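Local coordinates for possible transcriptional regulator, ArsR family protein (Rhodococcus sp. RHA1, PDB 3F6V) that probably acts as a dimeric, winged-helix, DNA-binding transcriptional regulator of the ArsR family, possibly in arsenical resistance, at residues 53-58 and 98-103; 62-67 and 93-98. All blocks are in the same frame, centred on the assembly; numbering follows the deposited sequence. Where two conformers were deposited one is given.

Interaction 1: residues 53-58 and 98-103; sequences EVAAEP and AGLVTP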
loop_
_atom_site.group_PDB
_atom_site.type_symbol
_atom_site.label_atom_id
_atom_site.label_comp_id
_atom_site.label_asym_id
_atom_site.label_seq_id
_atom_site.Cartn_x
_atom_site.Cartn_y
_atom_site.Cartn_z
ATOM N N GLU A 53 -1.248 1.177 -4.331
ATOM C CA GLU A 53 -0.926 2.506 -3.829
ATOM C C GLU A 53 -2.193 3.200 -3.300
ATOM O O GLU A 53 -2.183 3.769 -2.221
ATOM C CB GLU A 53 -0.257 3.326 -4.927
ATOM C CG GLU A 53 0.092 4.729 -4.524
ATOM C CD GLU A 53 0.762 5.516 -5.647
ATOM O OE1 GLU A 53 0.587 5.175 -6.836
ATOM O OE2 GLU A 53 1.438 6.512 -5.311
ATOM N N VAL A 54 -3.276 3.153 -4.069
ATOM C CA VAL A 54 -4.523 3.817 -3.637
ATOM C C VAL A 54 -5.104 3.192 -2.377
ATOM O O VAL A 54 -5.487 3.892 -1.409
ATOM C CB VAL A 54 -5.563 3.767 -4.784
ATOM C CG1 VAL A 54 -6.979 4.125 -4.272
ATOM C CG2 VAL A 54 -5.112 4.720 -5.877
ATOM N N ALA A 55 -5.160 1.880 -2.373
ATOM C CA ALA A 55 -5.804 1.175 -1.254
ATOM C C ALA A 55 -5.058 1.319 0.048
ATOM O O ALA A 55 -5.649 1.223 1.121
ATOM C CB ALA A 55 -5.998 -0.293 -1.556
ATOM N N ALA A 56 -3.734 1.492 -0.031
ATOM C CA ALA A 56 -2.905 1.460 1.152
ATOM C C ALA A 56 -3.055 2.695 2.051
ATOM O O ALA A 56 -2.609 2.680 3.202
ATOM C CB ALA A 56 -1.450 1.314 0.748
ATOM N N GLU A 57 -3.674 3.774 1.563
ATOM C CA GLU A 57 -3.899 4.944 2.387
ATOM C C GLU A 57 -4.777 4.465 3.592
ATOM O O GLU A 57 -5.742 3.744 3.375
ATOM C CB GLU A 57 -4.579 6.023 1.532
ATOM C CG GLU A 57 -4.496 7.410 2.078
ATOM C CD GLU A 57 -5.504 7.743 3.149
ATOM O OE1 GLU A 57 -6.453 6.977 3.358
ATOM O OE2 GLU A 57 -5.334 8.822 3.775
ATOM N N PRO A 58 -4.433 4.834 4.846
ATOM C CA PRO A 58 -5.058 4.160 5.991
ATOM C C PRO A 58 -6.598 4.321 6.130
ATOM O O PRO A 58 -7.265 3.357 6.532
ATOM C CB PRO A 58 -4.378 4.810 7.197
ATOM C CG PRO A 58 -3.050 5.250 6.681
ATOM C CD PRO A 58 -3.206 5.570 5.236
ATOM N N ALA A 98 -10.002 3.776 -8.959
ATOM C CA ALA A 98 -9.082 2.633 -8.943
ATOM C C ALA A 98 -9.737 1.286 -9.189
ATOM O O ALA A 98 -9.059 0.273 -9.208
ATOM C CB ALA A 98 -8.280 2.628 -7.659
ATOM N N GLY A 99 -11.062 1.245 -9.374
ATOM C CA GLY A 99 -11.757 0.008 -9.618
ATOM C C GLY A 99 -11.964 -0.885 -8.415
ATOM O O GLY A 99 -12.318 -2.072 -8.580
ATOM N N LEU A 100 -11.832 -0.325 -7.209
ATOM C CA LEU A 100 -11.936 -1.110 -5.989
ATOM C C LEU A 100 -13.339 -1.095 -5.375
ATOM O O LEU A 100 -13.693 -2.021 -4.651
ATOM C CB LEU A 100 -10.902 -0.606 -4.966
ATOM C CG LEU A 100 -9.444 -0.887 -5.352
ATOM C CD1 LEU A 100 -8.466 -0.054 -4.529
ATOM C CD2 LEU A 100 -9.180 -2.404 -5.087
ATOM N N VAL A 101 -14.076 -0.026 -5.651
ATOM C CA VAL A 101 -15.475 0.082 -5.172
ATOM C C VAL A 101 -16.332 0.550 -6.329
ATOM O O VAL A 101 -15.817 1.065 -7.336
ATOM C CB VAL A 101 -15.629 1.019 -3.948
ATOM C CG1 VAL A 101 -14.738 0.556 -2.792
ATOM C CG2 VAL A 101 -15.336 2.411 -4.289
ATOM N N THR A 102 -17.651 0.421 -6.155
ATOM C CA THR A 102 -18.612 0.721 -7.221
ATOM C C THR A 102 -19.761 1.487 -6.569
ATOM O O THR A 102 -20.247 1.049 -5.531
ATOM C CB THR A 102 -19.139 -0.641 -7.807
ATOM O OG1 THR A 102 -17.996 -1.453 -8.196
ATOM C CG2 THR A 102 -20.025 -0.402 -8.986
ATOM N N PRO A 103 -20.173 2.601 -7.172
ATOM C CA PRO A 103 -21.267 3.415 -6.606
ATOM C C PRO A 103 -22.627 3.037 -7.215
ATOM O O PRO A 103 -22.706 2.548 -8.341
ATOM C CB PRO A 103 -20.896 4.837 -7.077
ATOM C CG PRO A 103 -20.264 4.590 -8.421
ATOM C CD PRO A 103 -19.493 3.300 -8.296
#

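Interaction 2: residues 62-67 and 93-98; sequences RLVQLL and RVLTEA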
loop_
_atom_site.group_PDB
_atom_site.type_symbol
_atom_site.label_atom_id
_atom_site.label_comp_id
_atom_site.label_asym_id
_atom_site.label_seq_id
_atom_site.Cartn_x
_atom_site.Cartn_y
_atom_site.Cartn_z
ATOM N N ARG A 62 -9.420 1.158 5.829
ATOM C CA ARG A 62 -10.537 0.912 6.758
ATOM C C ARG A 62 -11.869 0.934 6.000
ATOM O O ARG A 62 -12.745 0.131 6.293
ATOM C CB ARG A 62 -10.548 1.959 7.872
ATOM C CG ARG A 62 -11.616 1.733 8.921
ATOM C CD ARG A 62 -11.425 0.428 9.667
ATOM N NE ARG A 62 -12.504 0.181 10.625
ATOM C CZ ARG A 62 -13.053 -1.015 10.826
ATOM N NH1 ARG A 62 -12.631 -2.091 10.138
ATOM N NH2 ARG A 62 -14.026 -1.136 11.719
ATOM N N LEU A 63 -12.005 1.818 5.008
ATOM C CA LEU A 63 -13.261 1.851 4.241
ATOM C C LEU A 63 -13.453 0.513 3.513
ATOM O O LEU A 63 -14.560 -0.035 3.475
ATOM C CB LEU A 63 -13.257 2.973 3.221
ATOM C CG LEU A 63 -13.484 4.375 3.777
ATOM C CD1 LEU A 63 -13.100 5.454 2.786
ATOM C CD2 LEU A 63 -14.966 4.544 4.180
ATOM N N VAL A 64 -12.374 -0.036 2.943
ATOM C CA VAL A 64 -12.463 -1.330 2.287
ATOM C C VAL A 64 -12.894 -2.418 3.294
ATOM O O VAL A 64 -13.761 -3.248 2.968
ATOM C CB VAL A 64 -11.097 -1.651 1.563
ATOM C CG1 VAL A 64 -10.983 -3.122 1.237
ATOM C CG2 VAL A 64 -10.983 -0.779 0.296
ATOM N N GLN A 65 -12.289 -2.429 4.496
ATOM C CA GLN A 65 -12.724 -3.389 5.534
ATOM C C GLN A 65 -14.185 -3.227 5.895
ATOM O O GLN A 65 -14.910 -4.231 5.958
ATOM C CB GLN A 65 -11.908 -3.210 6.774
ATOM C CG GLN A 65 -10.459 -3.664 6.576
ATOM C CD GLN A 65 -9.710 -3.556 7.850
ATOM O OE1 GLN A 65 -9.975 -2.630 8.653
ATOM N NE2 GLN A 65 -8.774 -4.489 8.084
ATOM N N LEU A 66 -14.620 -1.991 6.090
ATOM C CA LEU A 66 -16.012 -1.758 6.444
ATOM C C LEU A 66 -16.963 -2.300 5.387
ATOM O O LEU A 66 -18.027 -2.872 5.707
ATOM C CB LEU A 66 -16.257 -0.286 6.719
ATOM C CG LEU A 66 -15.636 0.261 7.982
ATOM C CD1 LEU A 66 -15.632 1.785 7.955
ATOM C CD2 LEU A 66 -16.332 -0.265 9.264
ATOM N N LEU A 67 -16.634 -2.136 4.126
ATOM C CA LEU A 67 -17.488 -2.579 3.048
ATOM C C LEU A 67 -17.581 -4.099 2.923
ATOM O O LEU A 67 -18.423 -4.605 2.150
ATOM C CB LEU A 67 -17.030 -1.920 1.727
ATOM C CG LEU A 67 -17.376 -0.445 1.654
ATOM C CD1 LEU A 67 -16.648 0.133 0.410
ATOM C CD2 LEU A 67 -18.904 -0.237 1.530
ATOM N N ARG A 93 -14.478 8.170 -3.955
ATOM C CA ARG A 93 -14.293 8.501 -5.375
ATOM C C ARG A 93 -12.939 7.993 -5.898
ATOM O O ARG A 93 -12.834 7.484 -7.020
ATOM C CB ARG A 93 -14.379 10.018 -5.587
ATOM C CG ARG A 93 -14.303 10.455 -7.038
ATOM C CD ARG A 93 -14.344 11.980 -7.188
ATOM N NE ARG A 93 -13.855 12.422 -8.501
ATOM C CZ ARG A 93 -14.635 12.586 -9.566
ATOM N NH1 ARG A 93 -15.940 12.350 -9.474
ATOM N NH2 ARG A 93 -14.115 12.985 -10.721
ATOM N N VAL A 94 -11.904 8.156 -5.064
ATOM C CA VAL A 94 -10.562 7.661 -5.442
ATOM C C VAL A 94 -10.603 6.131 -5.562
ATOM O O VAL A 94 -10.068 5.539 -6.542
ATOM C CB VAL A 94 -9.498 8.152 -4.458
ATOM C CG1 VAL A 94 -8.143 7.583 -4.829
ATOM C CG2 VAL A 94 -9.353 9.682 -4.537
ATOM N N LEU A 95 -11.225 5.458 -4.588
ATOM C CA LEU A 95 -11.304 4.002 -4.629
ATOM C C LEU A 95 -12.128 3.570 -5.872
ATOM O O LEU A 95 -11.872 2.523 -6.479
ATOM C CB LEU A 95 -12.005 3.501 -3.379
ATOM C CG LEU A 95 -11.084 3.532 -2.161
ATOM C CD1 LEU A 95 -11.940 3.323 -0.891
ATOM C CD2 LEU A 95 -10.068 2.414 -2.230
ATOM N N THR A 96 -13.134 4.373 -6.258
ATOM C CA THR A 96 -13.967 4.047 -7.411
ATOM C C THR A 96 -13.142 4.142 -8.692
ATOM O O THR A 96 -13.170 3.233 -9.547
ATOM C CB THR A 96 -15.162 5.013 -7.549
ATOM O OG1 THR A 96 -16.038 4.844 -6.425
ATOM C CG2 THR A 96 -15.948 4.690 -8.824
ATOM N N GLU A 97 -12.348 5.200 -8.789
ATOM C CA GLU A 97 -11.495 5.407 -9.957
ATOM C C GLU A 97 -10.481 4.266 -10.095
ATOM O O GLU A 97 -10.163 3.834 -11.210
ATOM C CB GLU A 97 -10.799 6.762 -9.864
ATOM C CG GLU A 97 -10.106 7.247 -11.157
ATOM C CD GLU A 97 -11.075 7.477 -12.341
ATOM O OE1 GLU A 97 -12.296 7.260 -12.199
ATOM O OE2 GLU A 97 -10.610 7.865 -13.429
ATOM N N ALA A 98 -10.002 3.776 -8.959
ATOM C CA ALA A 98 -9.082 2.633 -8.943
ATOM C C ALA A 98 -9.737 1.286 -9.189
ATOM O O ALA A 98 -9.059 0.273 -9.208
ATOM C CB ALA A 98 -8.280 2.628 -7.659
#

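Interaction 1: residues 53-58 and 98-103
A98 presents its one methyl group to the isopropyl side chain of V54. Its CB lies 3.9 Å from V54 CG1, and V54 CB and CG2 are only slightly farther away, so the methyl of A98 sits against the whole isopropyl group rather than one branch of it. At G99 the chain turns through positive phi (76°) in a Schellman motif that closes helix 85-97 and leads toward the next contact. There the CB of L100 is directed toward helix 51-55, and CD1 makes the contact: chi1 -68° sets CG anti to the carbonyl carbon, and chi2 164° then extends the side chain so that CD1 is the branch nearest that helix. L100 CD1 is 3.9 Å from A55 CB and, more loosely, 4.4 Å from V54 CG1. No hydrogen bond crosses between the segments, and all four touching residues are buried, so the join is a small apolar one made of methyl groups. From V101 onward the chain runs into strand 101-106 and leaves helix 51-55 behind. Around this core, A98 also packs on L49, and both A55 and L100 on L122 of helix 116-129, while A56 packs on A56 of the second subunit.

Interaction 2: residues 62-67 and 93-98
The first torsions of L95 and V64 aim their branches at each other. L95 holds CG anti to its carbonyl carbon (chi1 -77°), which carries both CD branches across to helix 58-66, whereas V64 has CG1 anti to the backbone N (chi1 163°) and CG2 beside that N. The setting is the winged helix-turn-helix fold of the ArsR family: helix 85-97 is, by its position after helix 74-78, probably the recognition helix, and helix 58-66 packs behind it in the helical core. One leucine serves two successive residues of that helix. L95 CD2 approaches V64 CG2 at 4.2 Å, the two side chains crossing at a slant. CD2 meets V64 alone of the two, while L95 CD1 lies between them, 4.3 Å from L63 CB and 4.4 Å from V64 CG2. No hydrogen bond joins the segments; all three touching residues are buried, and the contact is light hydrophobic packing between helix 58-66 and the last turn of helix 85-97. V54 of helix 51-55 also packs on L95, while V64 meets L114 and, from the second subunit, L134. Away from this interface, one turn of helix 58-66 is tied by its own side chains. R62 NH1 donates to Q65 OE1 at 3.1 Å from above the carbonyl plane, and the NE2 of the same amide bonds F129 O of the second subunit. L66 CD2 rests 3.5 Å over one face of the R62 guanidinium, offset toward its rim.

How the interactions relate
Interactions 1 and 2 lie with their centres about 4 Å apart and share A98, so they form adjoining parts of one hydrophobic core. Along the chain, interaction 2 is nested within the loop that interaction 1 closes. The end of helix 85-97 joins them directly: a probable hydrogen bond of 2.9 Å runs from L100 N to L95 O, linking the leucine of one contact to that of the other. Packing adds to this, with V101 CG2 3.6 Å from L95 CB and V54 CG1 3.7 Å from V94 CG1. Both are close to the second subunit, interaction 1 through residues flanking V54 and A55 and interaction 2 through V64 and Q65. The bound magnesium ion is remote, about 12 Å from the L100 side chain and 13 Å from that of V64.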